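Local structure of CELL WALL surface anchor family protein (Streptococcus pneumoniae, 2Y1V) at residues G334-F339 with T352-T357; L106-Y111 with E141-D146; L203-T208 with V261-A266. The protein forms the shaft of the pneumococcal pilus as its major pilin RrgB, probably polymerising through covalent links between successive subunits. All blocks are in the same frame, centred on the assembly; numbering follows the deposited sequence.

Contact 1 (G334-F339 with T352-T357); sequences GAEATF and TVTLTT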
# COMPACT_ATOMS: atom_id res chain seq x y z
N GLY A 334 10.55 -9.45 20.61
CA GLY A 334 9.54 -8.92 21.53
C GLY A 334 8.41 -9.87 21.85
O GLY A 334 7.88 -9.87 22.95
N ALA A 335 8.02 -10.69 20.88
CA ALA A 335 6.95 -11.64 21.11
C ALA A 335 6.69 -12.48 19.88
O ALA A 335 7.41 -12.37 18.89
CB ALA A 335 5.66 -10.92 21.52
N GLU A 336 5.67 -13.31 19.96
CA GLU A 336 5.24 -14.06 18.81
C GLU A 336 4.81 -13.05 17.75
O GLU A 336 4.30 -11.96 18.06
CB GLU A 336 4.10 -14.99 19.20
CG GLU A 336 3.98 -16.22 18.32
CD GLU A 336 2.95 -17.23 18.84
OE1 GLU A 336 1.75 -16.87 18.90
OE2 GLU A 336 3.34 -18.38 19.18
N ALA A 337 5.07 -13.38 16.49
CA ALA A 337 4.83 -12.48 15.40
C ALA A 337 4.06 -13.23 14.33
O ALA A 337 4.57 -14.17 13.72
CB ALA A 337 6.13 -11.97 14.86
N THR A 338 2.81 -12.83 14.11
CA THR A 338 1.97 -13.52 13.14
C THR A 338 1.77 -12.68 11.89
O THR A 338 1.63 -11.47 11.97
CB THR A 338 0.62 -13.89 13.75
OG1 THR A 338 0.84 -14.83 14.80
CG2 THR A 338 -0.28 -14.49 12.71
N PHE A 339 1.77 -13.34 10.74
CA PHE A 339 1.67 -12.63 9.46
C PHE A 339 0.68 -13.32 8.57
O PHE A 339 0.59 -14.55 8.56
CB PHE A 339 3.00 -12.65 8.72
CG PHE A 339 4.13 -12.02 9.46
CD1 PHE A 339 4.80 -12.71 10.45
CD2 PHE A 339 4.58 -10.76 9.12
CE1 PHE A 339 5.86 -12.14 11.11
CE2 PHE A 339 5.62 -10.19 9.78
CZ PHE A 339 6.27 -10.87 10.77
N THR A 352 -1.36 -18.23 6.66
CA THR A 352 -0.90 -17.54 7.84
C THR A 352 0.34 -18.24 8.36
O THR A 352 0.43 -19.46 8.34
CB THR A 352 -1.96 -17.58 8.93
OG1 THR A 352 -3.14 -16.89 8.49
CG2 THR A 352 -1.44 -16.95 10.22
N VAL A 353 1.31 -17.46 8.82
CA VAL A 353 2.49 -18.05 9.42
C VAL A 353 2.82 -17.30 10.70
O VAL A 353 2.51 -16.12 10.85
CB VAL A 353 3.69 -17.99 8.45
CG1 VAL A 353 3.26 -18.45 7.05
CG2 VAL A 353 4.29 -16.61 8.41
N THR A 354 3.44 -17.99 11.64
CA THR A 354 3.79 -17.41 12.91
C THR A 354 5.27 -17.62 13.14
O THR A 354 5.82 -18.67 12.79
CB THR A 354 2.99 -18.07 14.07
OG1 THR A 354 1.59 -17.98 13.80
CG2 THR A 354 3.30 -17.38 15.39
N LEU A 355 5.92 -16.62 13.71
CA LEU A 355 7.32 -16.69 14.07
C LEU A 355 7.40 -16.69 15.58
O LEU A 355 7.06 -15.68 16.19
CB LEU A 355 8.08 -15.48 13.54
CG LEU A 355 8.90 -15.60 12.24
CD1 LEU A 355 8.24 -16.52 11.23
CD2 LEU A 355 9.19 -14.22 11.63
N THR A 356 7.81 -17.82 16.17
CA THR A 356 8.03 -17.85 17.60
C THR A 356 9.27 -17.01 17.89
O THR A 356 10.11 -16.80 17.01
CB THR A 356 8.18 -19.29 18.20
OG1 THR A 356 9.42 -19.89 17.81
CG2 THR A 356 7.01 -20.19 17.77
N THR A 357 9.37 -16.54 19.13
CA THR A 357 10.49 -15.73 19.63
C THR A 357 11.91 -16.23 19.32
O THR A 357 12.86 -15.43 19.29
CB THR A 357 10.34 -15.58 21.15
OG1 THR A 357 9.21 -14.74 21.42
CG2 THR A 357 11.60 -14.97 21.77

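Contact 2 (L106-Y111 with E141-D146); sequences LPAAKY and ELPLND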
# COMPACT_ATOMS: atom_id res chain seq x y z
N LEU A 106 12.98 18.01 47.53
CA LEU A 106 12.63 19.27 46.87
C LEU A 106 12.46 20.42 47.86
O LEU A 106 11.67 20.31 48.79
CB LEU A 106 11.34 19.13 46.08
CG LEU A 106 11.33 18.21 44.86
CD1 LEU A 106 10.00 18.33 44.16
CD2 LEU A 106 12.46 18.59 43.91
N PRO A 107 13.23 21.51 47.66
CA PRO A 107 13.07 22.78 48.40
C PRO A 107 11.66 23.34 48.30
O PRO A 107 11.01 23.18 47.27
CB PRO A 107 14.02 23.73 47.67
CG PRO A 107 15.09 22.85 47.13
CD PRO A 107 14.47 21.49 46.87
N ALA A 108 11.21 24.00 49.37
CA ALA A 108 9.95 24.73 49.32
C ALA A 108 9.98 25.56 48.06
O ALA A 108 10.99 26.21 47.77
CB ALA A 108 9.79 25.62 50.55
N ALA A 109 8.90 25.52 47.29
CA ALA A 109 8.80 26.28 46.05
C ALA A 109 7.52 25.92 45.32
O ALA A 109 6.74 25.10 45.79
CB ALA A 109 10.00 26.02 45.18
N LYS A 110 7.30 26.56 44.17
CA LYS A 110 6.24 26.18 43.25
C LYS A 110 6.87 25.32 42.16
O LYS A 110 7.98 25.61 41.70
CB LYS A 110 5.61 27.42 42.60
CG LYS A 110 5.15 28.47 43.59
CD LYS A 110 4.58 29.69 42.88
CE LYS A 110 4.09 30.74 43.88
NZ LYS A 110 3.27 31.83 43.24
N TYR A 111 6.18 24.24 41.78
CA TYR A 111 6.67 23.36 40.73
C TYR A 111 5.58 23.03 39.73
O TYR A 111 4.37 23.07 40.03
CB TYR A 111 7.16 22.04 41.31
CG TYR A 111 8.31 22.16 42.27
CD1 TYR A 111 9.63 22.17 41.82
CD2 TYR A 111 8.08 22.25 43.63
CE1 TYR A 111 10.69 22.27 42.71
CE2 TYR A 111 9.13 22.34 44.53
CZ TYR A 111 10.43 22.35 44.06
OH TYR A 111 11.45 22.46 44.96
N GLU A 141 2.52 23.64 44.74
CA GLU A 141 3.51 24.30 45.58
C GLU A 141 3.75 23.45 46.82
O GLU A 141 2.80 22.95 47.43
CB GLU A 141 3.04 25.71 45.95
CG GLU A 141 4.11 26.56 46.60
CD GLU A 141 3.56 27.85 47.21
OE1 GLU A 141 2.38 28.17 46.95
OE2 GLU A 141 4.30 28.53 47.94
N LEU A 142 5.02 23.27 47.18
CA LEU A 142 5.40 22.44 48.34
C LEU A 142 5.90 23.30 49.50
O LEU A 142 6.62 24.28 49.29
CB LEU A 142 6.48 21.43 47.95
CG LEU A 142 6.20 20.32 46.94
CD1 LEU A 142 7.50 19.63 46.53
CD2 LEU A 142 5.23 19.29 47.50
N PRO A 143 5.56 22.90 50.74
CA PRO A 143 4.72 21.73 51.00
C PRO A 143 3.26 21.94 50.61
O PRO A 143 2.77 23.07 50.60
CB PRO A 143 4.85 21.52 52.51
CG PRO A 143 5.31 22.84 53.06
CD PRO A 143 6.08 23.53 51.97
N LEU A 144 2.57 20.86 50.27
CA LEU A 144 1.15 20.93 49.99
C LEU A 144 0.42 21.15 51.30
O LEU A 144 0.04 20.19 51.99
CB LEU A 144 0.67 19.64 49.34
CG LEU A 144 -0.77 19.73 48.82
CD1 LEU A 144 -0.99 21.05 48.07
CD2 LEU A 144 -1.07 18.54 47.94
N ASN A 145 0.24 22.42 51.65
CA ASN A 145 -0.31 22.78 52.93
C ASN A 145 0.09 21.75 53.97
O ASN A 145 1.24 21.66 54.41
CB ASN A 145 -1.84 22.81 52.89
CG ASN A 145 -2.39 23.72 51.81
OD1 ASN A 145 -1.96 24.87 51.65
ND2 ASN A 145 -3.36 23.22 51.07
N ASP A 146 -0.90 20.95 54.30
CA ASP A 146 -0.93 20.11 55.48
C ASP A 146 -0.51 18.68 55.14
O ASP A 146 -0.28 17.86 56.03
CB ASP A 146 -2.39 20.10 55.92
CG ASP A 146 -2.56 19.93 57.39
OD1 ASP A 146 -1.69 19.28 58.01
OD2 ASP A 146 -3.57 20.43 57.92

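Contact 3 (L203-T208 with V261-A266); sequences LANYAT and VNDQNA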
# COMPACT_ATOMS: atom_id res chain seq x y z
N LEU A 203 -7.45 18.02 18.69
CA LEU A 203 -6.43 18.04 19.73
C LEU A 203 -5.46 16.86 19.61
O LEU A 203 -4.99 16.33 20.61
CB LEU A 203 -7.07 18.11 21.12
CG LEU A 203 -8.06 19.25 21.36
CD1 LEU A 203 -8.41 19.34 22.85
CD2 LEU A 203 -7.53 20.59 20.86
N ALA A 204 -5.15 16.48 18.38
CA ALA A 204 -4.22 15.41 18.13
C ALA A 204 -2.84 15.82 18.64
O ALA A 204 -2.51 17.00 18.64
CB ALA A 204 -4.18 15.09 16.65
N ASN A 205 -2.04 14.85 19.08
CA ASN A 205 -0.68 15.15 19.47
C ASN A 205 0.32 14.26 18.75
O ASN A 205 1.14 13.63 19.41
CB ASN A 205 -0.49 14.94 20.97
CG ASN A 205 -1.28 15.90 21.80
OD1 ASN A 205 -1.13 17.11 21.67
ND2 ASN A 205 -2.13 15.36 22.68
N TYR A 206 0.24 14.20 17.42
CA TYR A 206 1.14 13.31 16.68
C TYR A 206 2.59 13.77 16.57
O TYR A 206 2.87 14.94 16.27
CB TYR A 206 0.61 12.95 15.29
CG TYR A 206 -0.74 12.30 15.30
CD1 TYR A 206 -1.28 11.78 16.48
CD2 TYR A 206 -1.48 12.17 14.14
CE1 TYR A 206 -2.53 11.19 16.49
CE2 TYR A 206 -2.73 11.57 14.15
CZ TYR A 206 -3.24 11.10 15.31
OH TYR A 206 -4.46 10.50 15.30
N ALA A 207 3.49 12.82 16.83
CA ALA A 207 4.92 13.01 16.63
C ALA A 207 5.28 12.55 15.23
O ALA A 207 6.22 13.08 14.62
CB ALA A 207 5.72 12.21 17.67
N THR A 208 4.51 11.60 14.71
CA THR A 208 4.67 11.08 13.36
C THR A 208 3.31 11.06 12.69
O THR A 208 2.28 10.94 13.36
CB THR A 208 5.24 9.62 13.38
OG1 THR A 208 6.56 9.63 13.92
CG2 THR A 208 5.32 9.04 12.00
N VAL A 261 -2.18 19.73 11.77
CA VAL A 261 -3.18 18.72 12.09
C VAL A 261 -3.26 18.50 13.60
O VAL A 261 -4.28 18.03 14.11
CB VAL A 261 -2.95 17.38 11.32
CG1 VAL A 261 -2.95 17.63 9.83
CG2 VAL A 261 -1.65 16.64 11.77
N ASN A 262 -2.20 18.88 14.30
CA ASN A 262 -2.12 18.75 15.75
C ASN A 262 -2.76 19.90 16.51
O ASN A 262 -2.83 21.02 16.03
CB ASN A 262 -0.65 18.60 16.18
CG ASN A 262 -0.10 17.19 15.96
OD1 ASN A 262 -0.86 16.24 15.75
ND2 ASN A 262 1.21 17.04 16.02
N ASP A 263 -3.24 19.60 17.72
CA ASP A 263 -3.79 20.61 18.61
C ASP A 263 -4.75 21.57 17.86
O ASP A 263 -4.55 22.79 17.86
CB ASP A 263 -2.66 21.38 19.31
CG ASP A 263 -1.69 20.46 20.07
OD1 ASP A 263 -2.03 19.95 21.17
OD2 ASP A 263 -0.56 20.25 19.58
N GLN A 264 -5.78 21.00 17.23
CA GLN A 264 -6.77 21.74 16.46
C GLN A 264 -8.14 21.53 17.06
O GLN A 264 -8.43 20.45 17.59
CB GLN A 264 -6.80 21.25 15.02
CG GLN A 264 -5.48 21.33 14.31
CD GLN A 264 -5.15 22.73 13.87
OE1 GLN A 264 -6.00 23.45 13.35
NE2 GLN A 264 -3.90 23.13 14.07
N ASN A 265 -9.02 22.52 16.91
CA ASN A 265 -10.35 22.49 17.51
C ASN A 265 -11.38 21.55 16.87
O ASN A 265 -12.38 21.20 17.49
CB ASN A 265 -10.92 23.90 17.64
CG ASN A 265 -10.43 24.60 18.89
OD1 ASN A 265 -10.93 25.66 19.26
ND2 ASN A 265 -9.46 23.99 19.57
N ALA A 266 -11.15 21.13 15.64
CA ALA A 266 -12.10 20.22 15.00
C ALA A 266 -11.40 19.09 14.26
O ALA A 266 -10.26 19.23 13.83
CB ALA A 266 -13.01 21.00 14.04
O HOH W 1 -6.02 17.89 16.11

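Contact 1 (G334-F339 with T352-T357)
A337 and L355 face each other as a hydrogen-bonded antiparallel pair, and both polar backbone atoms of each are used across the contact. L355 N donates a hydrogen bond to A337 O at 2.8 Å, with 163° at the hydrogen, while A337 N reaches L355 O over a longer 3.1 Å. Two residues on, F339 and V353 repeat the arrangement: F339 N lies 2.9 Å from V353 O and V353 N lies 3.0 Å from F339 O. All four acceptors carry a second, softer load: the CA-H groups of E336, T354, T338 and T352 lean on L355 O, A337 O, V353 O and F339 O respectively. Between the two pairs, T338 and T354 form a non-hydrogen-bonded pair whose backbones look outward; T338 turns its backbone bonds to R378, and T354 O receives a weak bond from K359 NZ. The segments are the open ends of the β-hairpin of strands 337-343 and 349-355, in a three-stranded sheet completed by 373-377, a strand of a Cna-B-like region with whose fold the hairpin is consistent. On the face bearing the threonines, T338 OG1 and T354 OG1 share a weak hydrogen bond of 3.4 Å. In both residues OG1 lies beside the backbone N (chi1 -65° in T338), leaving CG2 anti to that nitrogen; T338 CG2 meets T352 CG2 at 3.7 Å, and T354 CG2 meets E336 CG, these two side chains crossing obliquely. T352 OG1 is satisfied by D340 and T356 OG1 by D358. The other face is apolar. There the F339 ring edge lies near V353 O, its CE1 meets L355 CD2 at 4.0 Å, and its CB rests on V353 CG2; L319 of strand 317-325 packs against both F339 and L355.

Contact 2 (L106-Y111 with E141-D146)
L142 CD1 is the meeting point of the apolar side of this contact, touching L106 CD1 and Y111 CE2, each at 3.7 Å. The leucine lies roughly at a right angle to the tyrosine side chain; CG anti to its carbonyl carbon (chi1 -65°) and CD1 anti to CA (chi2 169°) carry that methyl to both neighbours. L106 takes a different place on the same ring: its CD1 sits over the ring centre, 4.0 Å above the plane. On the other face of the strands, K110 and E141 run their aliphatic parts together, CG to CG at 3.7 Å; their charged ends, K110 NZ and E141 OE1, stay 5.3 Å apart, so any attraction acts at a distance.

The backbone sets these positions. A109 and L142 are a hydrogen-bonded antiparallel pair, in which L142 N reaches A109 O nearly straight down the carbonyl at 2.9 Å and A109 N returns a longer bond to L142 O. K110 and E141 follow as a non-hydrogen-bonded pair. P107 O, from the residues ahead of the same strand, lies at the Y111 ring edge beside OH, at a doubtfully short modelled distance.

After L142 a cis peptide leads into P143, which packs on T4, T5 and T6, while I63 of strand 61-63 touches L106 and Y111. Strand 138-142 forms one margin of a four-stranded antiparallel sheet, beside 109-115, with 52-57 and 91-93 beyond.

Contact 3 (L203-T208 with V261-A266)
N262 grips Y206 at both backbone polar atoms. Its ND2 donates to Y206 O at 2.7 Å, on a lone pair and close to the amide plane, whereas its OD1 accepts from Y206 N with the donor 43° out of the amide carbonyl plane. CG beside the backbone N (chi1 -78°) brings this amide across to Y206.

Direct backbone bonds come next: D263 N reaches A204 O at 2.9 Å on a lone pair, and L203 N reaches Q264 O at 2.8 Å. A water joins the loops as well, accepting from A204 N and donating to V261 O. Q264 NE2 braces its own loop by bonding N262 O.

L203 CD2 makes a carbon-to-oxygen contact with Q264 O. Within 203-208, A204 CB packs over the Y206 ring centre. N205 OD1 and D263 OD1 are two acceptors 3.0 Å apart with no bond between them; N205 ND2 is bound to T131 O and L130 O.

In the Cna-B-like region, the loop between strands 191-200 and 208-214 thus meets that between helix 255-259 and strand 268-278 through backbone groups, one asparagine amide and a water, a polar join rather than a hydrophobic one.

In the fold
Along the chain the contacts come in series: contact 2 closes before contact 3 opens, and contact 3 before contact 1. Contact 2 lies farthest out, about 54 Å from the chain centre, against 24 Å for contact 3 and 22 Å for contact 1. Centres of contacts 2 and 3 are about 33 Å apart, as are those of 1 and 3, while those of 1 and 2 are about 50 Å apart; none touch. Contact 2 belongs to the four-stranded sheet near the N-terminus, contact 3 to loops of the 188-300 Cna-B-like region, and contact 1 to the hairpin 337-355. The three lie in different parts of an elongated pilin, and contact 3 also borders strand 129-134.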